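Pectinesterase 1 (Solanum lycopersicum, PDB 1XG2) removes methyl esters from cell-wall pectin by hydrolysis, this chain being its pectinesterase domain, and may prepare fruit cell walls for softening during ripening. Local coordinates at residues T256-E261 with M290-A295; G13-Q16 with E20-A23. One frame throughout, in Å; residues are numbered along the deposited sequence.

Interaction 1: residues T256-E261 with M290-A295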
loop_
_atom_site.group_PDB
_atom_site.type_symbol
_atom_site.label_atom_id
_atom_site.label_comp_id
_atom_site.label_asym_id
_atom_site.label_seq_id
_atom_site.Cartn_x
_atom_site.Cartn_y
_atom_site.Cartn_z
ATOM N N THR A 256 -14.042 8.265 -12.530
ATOM C CA THR A 256 -13.990 8.220 -11.059
ATOM C C THR A 256 -12.570 8.248 -10.471
ATOM O O THR A 256 -12.394 8.558 -9.293
ATOM C CB THR A 256 -14.720 6.969 -10.544
ATOM O OG1 THR A 256 -14.300 5.813 -11.286
ATOM C CG2 THR A 256 -16.237 7.071 -10.794
ATOM N N LEU A 257 -11.569 7.892 -11.274
ATOM C CA LEU A 257 -10.181 8.055 -10.856
ATOM C C LEU A 257 -9.876 9.549 -10.701
ATOM O O LEU A 257 -10.601 10.412 -11.225
ATOM C CB LEU A 257 -9.220 7.374 -11.857
ATOM C CG LEU A 257 -9.166 7.927 -13.296
ATOM C CD1 LEU A 257 -8.292 9.159 -13.388
ATOM C CD2 LEU A 257 -8.666 6.861 -14.250
ATOM N N TYR A 258 -8.812 9.856 -9.966
ATOM C CA TYR A 258 -8.270 11.202 -9.883
ATOM C C TYR A 258 -6.765 11.119 -10.089
ATOM O O TYR A 258 -6.028 10.703 -9.183
ATOM C CB TYR A 258 -8.559 11.854 -8.525
ATOM C CG TYR A 258 -8.097 13.297 -8.454
ATOM C CD1 TYR A 258 -6.788 13.623 -8.083
ATOM C CD2 TYR A 258 -8.968 14.335 -8.747
ATOM C CE1 TYR A 258 -6.362 14.951 -8.019
ATOM C CE2 TYR A 258 -8.549 15.674 -8.684
ATOM C CZ TYR A 258 -7.252 15.967 -8.318
ATOM O OH TYR A 258 -6.834 17.276 -8.265
ATOM N N TYR A 259 -6.330 11.506 -11.283
ATOM C CA TYR A 259 -4.932 11.574 -11.642
ATOM C C TYR A 259 -4.582 13.031 -11.895
ATOM O O TYR A 259 -5.231 13.699 -12.700
ATOM C CB TYR A 259 -4.658 10.727 -12.889
ATOM C CG TYR A 259 -4.636 9.226 -12.666
ATOM C CD1 TYR A 259 -4.646 8.674 -11.387
ATOM C CD2 TYR A 259 -4.621 8.351 -13.753
ATOM C CE1 TYR A 259 -4.635 7.305 -11.198
ATOM C CE2 TYR A 259 -4.580 6.973 -13.578
ATOM C CZ TYR A 259 -4.596 6.454 -12.298
ATOM O OH TYR A 259 -4.572 5.101 -12.128
ATOM N N GLY A 260 -3.567 13.525 -11.209
ATOM C CA GLY A 260 -3.188 14.920 -11.317
ATOM C C GLY A 260 -1.720 15.104 -11.572
ATOM O O GLY A 260 -0.904 14.290 -11.142
ATOM N N GLU A 261 -1.394 16.180 -12.287
ATOM C CA GLU A 261 -0.028 16.642 -12.457
ATOM C C GLU A 261 0.065 18.132 -12.123
ATOM O O GLU A 261 -0.756 18.924 -12.593
ATOM C CB GLU A 261 0.455 16.384 -13.881
ATOM C CG GLU A 261 0.675 14.908 -14.184
ATOM C CD GLU A 261 0.984 14.648 -15.649
ATOM O OE1 GLU A 261 2.130 14.904 -16.060
ATOM O OE2 GLU A 261 0.084 14.185 -16.386
ATOM N N MET A 290 -2.344 20.620 -2.577
ATOM C CA MET A 290 -2.009 20.547 -1.148
ATOM C C MET A 290 -2.447 19.251 -0.446
ATOM O O MET A 290 -1.745 18.777 0.435
ATOM C CB MET A 290 -2.555 21.763 -0.382
ATOM C CG MET A 290 -1.484 22.823 -0.083
ATOM S SD MET A 290 -0.289 22.343 1.196
ATOM C CE MET A 290 -1.355 22.145 2.572
ATOM N N PRO A 291 -3.592 18.694 -0.808
ATOM C CA PRO A 291 -4.041 17.419 -0.224
ATOM C C PRO A 291 -3.064 16.255 -0.388
ATOM O O PRO A 291 -3.187 15.262 0.335
ATOM C CB PRO A 291 -5.327 17.126 -0.984
ATOM C CG PRO A 291 -5.809 18.449 -1.417
ATOM C CD PRO A 291 -4.585 19.223 -1.759
ATOM N N PHE A 292 -2.107 16.389 -1.308
ATOM C CA PHE A 292 -1.174 15.311 -1.620
ATOM C C PHE A 292 0.206 15.507 -1.013
ATOM O O PHE A 292 1.118 14.748 -1.301
ATOM C CB PHE A 292 -1.155 15.097 -3.136
ATOM C CG PHE A 292 -2.531 14.818 -3.686
ATOM C CD1 PHE A 292 -3.100 13.555 -3.554
ATOM C CD2 PHE A 292 -3.294 15.834 -4.227
ATOM C CE1 PHE A 292 -4.387 13.295 -4.010
ATOM C CE2 PHE A 292 -4.581 15.591 -4.683
ATOM C CZ PHE A 292 -5.135 14.314 -4.577
ATOM N N THR A 293 0.323 16.490 -0.116
ATOM C CA THR A 293 1.576 16.757 0.588
ATOM C C THR A 293 1.715 15.831 1.776
ATOM O O THR A 293 0.767 15.167 2.198
ATOM C CB THR A 293 1.656 18.217 1.081
ATOM O OG1 THR A 293 0.538 18.509 1.926
ATOM C CG2 THR A 293 1.548 19.196 -0.063
ATOM N N VAL A 294 2.916 15.778 2.313
ATOM C CA VAL A 294 3.207 14.968 3.492
ATOM C C VAL A 294 2.275 15.357 4.640
ATOM O O VAL A 294 1.738 14.500 5.340
ATOM C CB VAL A 294 4.655 15.144 3.906
ATOM C CG1 VAL A 294 4.898 14.697 5.345
ATOM C CG2 VAL A 294 5.567 14.412 2.953
ATOM N N ALA A 295 2.094 16.663 4.814
ATOM C CA ALA A 295 1.249 17.189 5.877
ATOM C C ALA A 295 -0.194 16.672 5.781
ATOM O O ALA A 295 -0.776 16.271 6.780
ATOM C CB ALA A 295 1.269 18.705 5.843
#

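Interaction 2: residues G13-Q16 with E20-A23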
loop_
_atom_site.group_PDB
_atom_site.type_symbol
_atom_site.label_atom_id
_atom_site.label_comp_id
_atom_site.label_asym_id
_atom_site.label_seq_id
_atom_site.Cartn_x
_atom_site.Cartn_y
_atom_site.Cartn_z
ATOM N N GLY A 13 28.768 -10.942 13.524
ATOM C CA GLY A 13 27.572 -10.353 14.091
ATOM C C GLY A 13 26.915 -11.222 15.136
ATOM O O GLY A 13 27.494 -12.203 15.608
ATOM N N ASP A 14 25.699 -10.836 15.505
ATOM C CA ASP A 14 24.862 -11.606 16.421
ATOM C C ASP A 14 24.107 -12.722 15.718
ATOM O O ASP A 14 23.769 -13.719 16.347
ATOM C CB ASP A 14 23.840 -10.700 17.096
ATOM C CG ASP A 14 24.483 -9.577 17.858
ATOM O OD1 ASP A 14 25.279 -9.876 18.774
ATOM O OD2 ASP A 14 24.270 -8.377 17.610
ATOM N N TYR A 15 23.801 -12.537 14.433
ATOM C CA TYR A 15 23.065 -13.552 13.667
ATOM C C TYR A 15 23.584 -13.612 12.248
ATOM O O TYR A 15 24.142 -12.641 11.733
ATOM C CB TYR A 15 21.547 -13.263 13.645
ATOM C CG TYR A 15 20.922 -13.082 15.006
ATOM C CD1 TYR A 15 20.493 -14.183 15.753
ATOM C CD2 TYR A 15 20.766 -11.811 15.558
ATOM C CE1 TYR A 15 19.923 -14.026 17.011
ATOM C CE2 TYR A 15 20.193 -11.639 16.820
ATOM C CZ TYR A 15 19.778 -12.751 17.543
ATOM O OH TYR A 15 19.226 -12.594 18.796
ATOM N N GLN A 16 23.376 -14.758 11.616
ATOM C CA GLN A 16 23.800 -14.981 10.248
ATOM C C GLN A 16 22.732 -14.570 9.218
ATOM O O GLN A 16 23.056 -14.307 8.046
ATOM C CB GLN A 16 24.133 -16.458 10.069
ATOM C CG GLN A 16 24.818 -16.787 8.749
ATOM C CD GLN A 16 26.069 -17.645 8.926
ATOM O OE1 GLN A 16 26.033 -18.685 9.606
ATOM N NE2 GLN A 16 27.175 -17.213 8.318
ATOM N N GLU A 20 16.344 -14.321 11.610
ATOM C CA GLU A 20 16.647 -14.644 13.004
ATOM C C GLU A 20 16.658 -13.393 13.885
ATOM O O GLU A 20 16.138 -13.401 14.998
ATOM C CB GLU A 20 18.018 -15.304 13.119
ATOM C CG GLU A 20 18.154 -16.706 12.556
ATOM C CD GLU A 20 19.622 -17.119 12.490
ATOM O OE1 GLU A 20 20.144 -17.562 13.536
ATOM O OE2 GLU A 20 20.265 -16.962 11.420
ATOM N N ALA A 21 17.263 -12.322 13.380
ATOM C CA ALA A 21 17.321 -11.061 14.113
ATOM C C ALA A 21 15.934 -10.459 14.335
ATOM O O ALA A 21 15.631 -9.957 15.421
ATOM C CB ALA A 21 18.232 -10.067 13.396
ATOM N N VAL A 22 15.083 -10.525 13.315
ATOM C CA VAL A 22 13.731 -10.014 13.449
ATOM C C VAL A 22 12.954 -10.806 14.504
ATOM O O VAL A 22 12.299 -10.214 15.356
ATOM C CB VAL A 22 12.983 -10.018 12.101
ATOM C CG1 VAL A 22 11.518 -9.674 12.302
ATOM C CG2 VAL A 22 13.648 -9.038 11.129
ATOM N N ALA A 23 13.038 -12.135 14.452
ATOM C CA ALA A 23 12.380 -12.989 15.447
ATOM C C ALA A 23 12.821 -12.690 16.890
ATOM O O ALA A 23 11.998 -12.702 17.807
ATOM C CB ALA A 23 12.609 -14.470 15.117
HETATM O O HOH W 1 22.919 -17.055 13.625
#

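Interaction 1: residues T256-E261 with M290-A295
Tyr258 and Phe292 make the whole of this contact, ring to ring. Each gives the same amount of surface to it. CE1 of Tyr258 lies 3.7 Å from CZ of Phe292 and 3.8 Å from CE2 of Phe292. CD1 of Tyr258 follows, 3.9 Å from CZ of Phe292. The touch is therefore between one flank of the tyrosine and the far end of the phenylalanine. The two planes are nearly parallel, at 13°. They are slid so far apart that the centroids of the Tyr258 and Phe292 rings stand 5.7 Å from each other and the rings barely overlap. This is apolar packing, not a full offset stack.

Tyr258 sends its ring out from the strand with CG anti to the backbone N (chi1 -176°). Its ring also meets that of His281 on the next strand. Phe292 extends toward Tyr258 from the chain just ahead of helix 294-297. CB of Pro291 sits over one face of the Phe292 ring, toward its rim. Val230 of strand 228-232 touches both aromatic side chains, and Met232 touches Phe292.

Next to Phe292, two hydrogen bonds to one carbonyl oxygen hold the turn from Met290 to Thr293. Thr293 OG1 donates to Met290 O at 2.7 Å, in the carbonyl plane, and Thr293 N donates to Met290 O at 3.1 Å. Thr293 is also the N-cap of the helix that follows: its OG1 takes a weak hydrogen bond from the backbone N of Lys296.

Strand 258-262 belongs to a long parallel sheet of the right-handed beta-helix of pectinesterases. The contact docks the C-terminal segment against the outside of that sheet.

Interaction 2: residues G13-Q16 with E20-A23
Tyr15 places CG anti to its carbonyl carbon (chi1 -54°), and this swings the ring across to the first residues of 20-23. Glu20 has the same kind of first torsion and a chain extended beyond CG, which carries its carboxylate back toward Gln16.

The Tyr15 ring lies against the helix backbone. CA of Ala21 sits over one face of the Tyr15 ring, 4.2 Å from its centroid and 25° off the normal, a CH-pi contact. CB of Ala21 packs on CD2 of Tyr15 at 3.8 Å, so this alanine meets the ring through both carbons. Glu20 approaches the other flank of the ring, where its CB is 3.8 Å from CD1 of Tyr15. The ring and carboxylate planes are steeply inclined, 73° apart.

The polar link runs through water. One water accepts from Gln16 N at 3.1 Å and donates to Glu20 OE1 at 2.8 Å. The other oxygen, Glu20 OE2, is hydrogen-bonded to OG1 of Thr17, so the two carboxylate oxygens have separate partners. Backbone hydrogen bonds between Tyr15 and both Val6 and Ala8 tie the loop to the chain around strand 5-7. Ala21 also touches Ile35 of strand 33-37.

Replacing Tyr15 with a serine would probably leave Ala21 CA and CB without their aromatic cover and open a gap between the loop and helix 18-24.

The contact thus joins an apolar layer to a polar one. The ring shields the helix backbone at Ala21, while the water and Thr17 hold the carboxylate. A negative charge on Glu20, an exposed residue of helix 18-24, would probably be stabilised by these two partners.

How the interactions relate
The two contacts lie on opposite sides of the chain's centre, with their own centres about 40 Å apart. Their nearest atoms are about 26 Å apart, so they do not touch. Interaction 2 comes first along the chain and closes before interaction 1 opens. Both are tied to the same parallel sheet. At one end, 13-16 and helix 18-24 fall between strands 5-7 and 33-37, the first two in its order. Toward the other end, 256-261 includes part of strand 258-262, the last but one. A short N-terminal helix thus packs at one end of the beta-helix in interaction 2, while in interaction 1 the C-terminal segment packs along the sheet. Both lie away from the predicted catalytic residues and the probable substrate-binding residues.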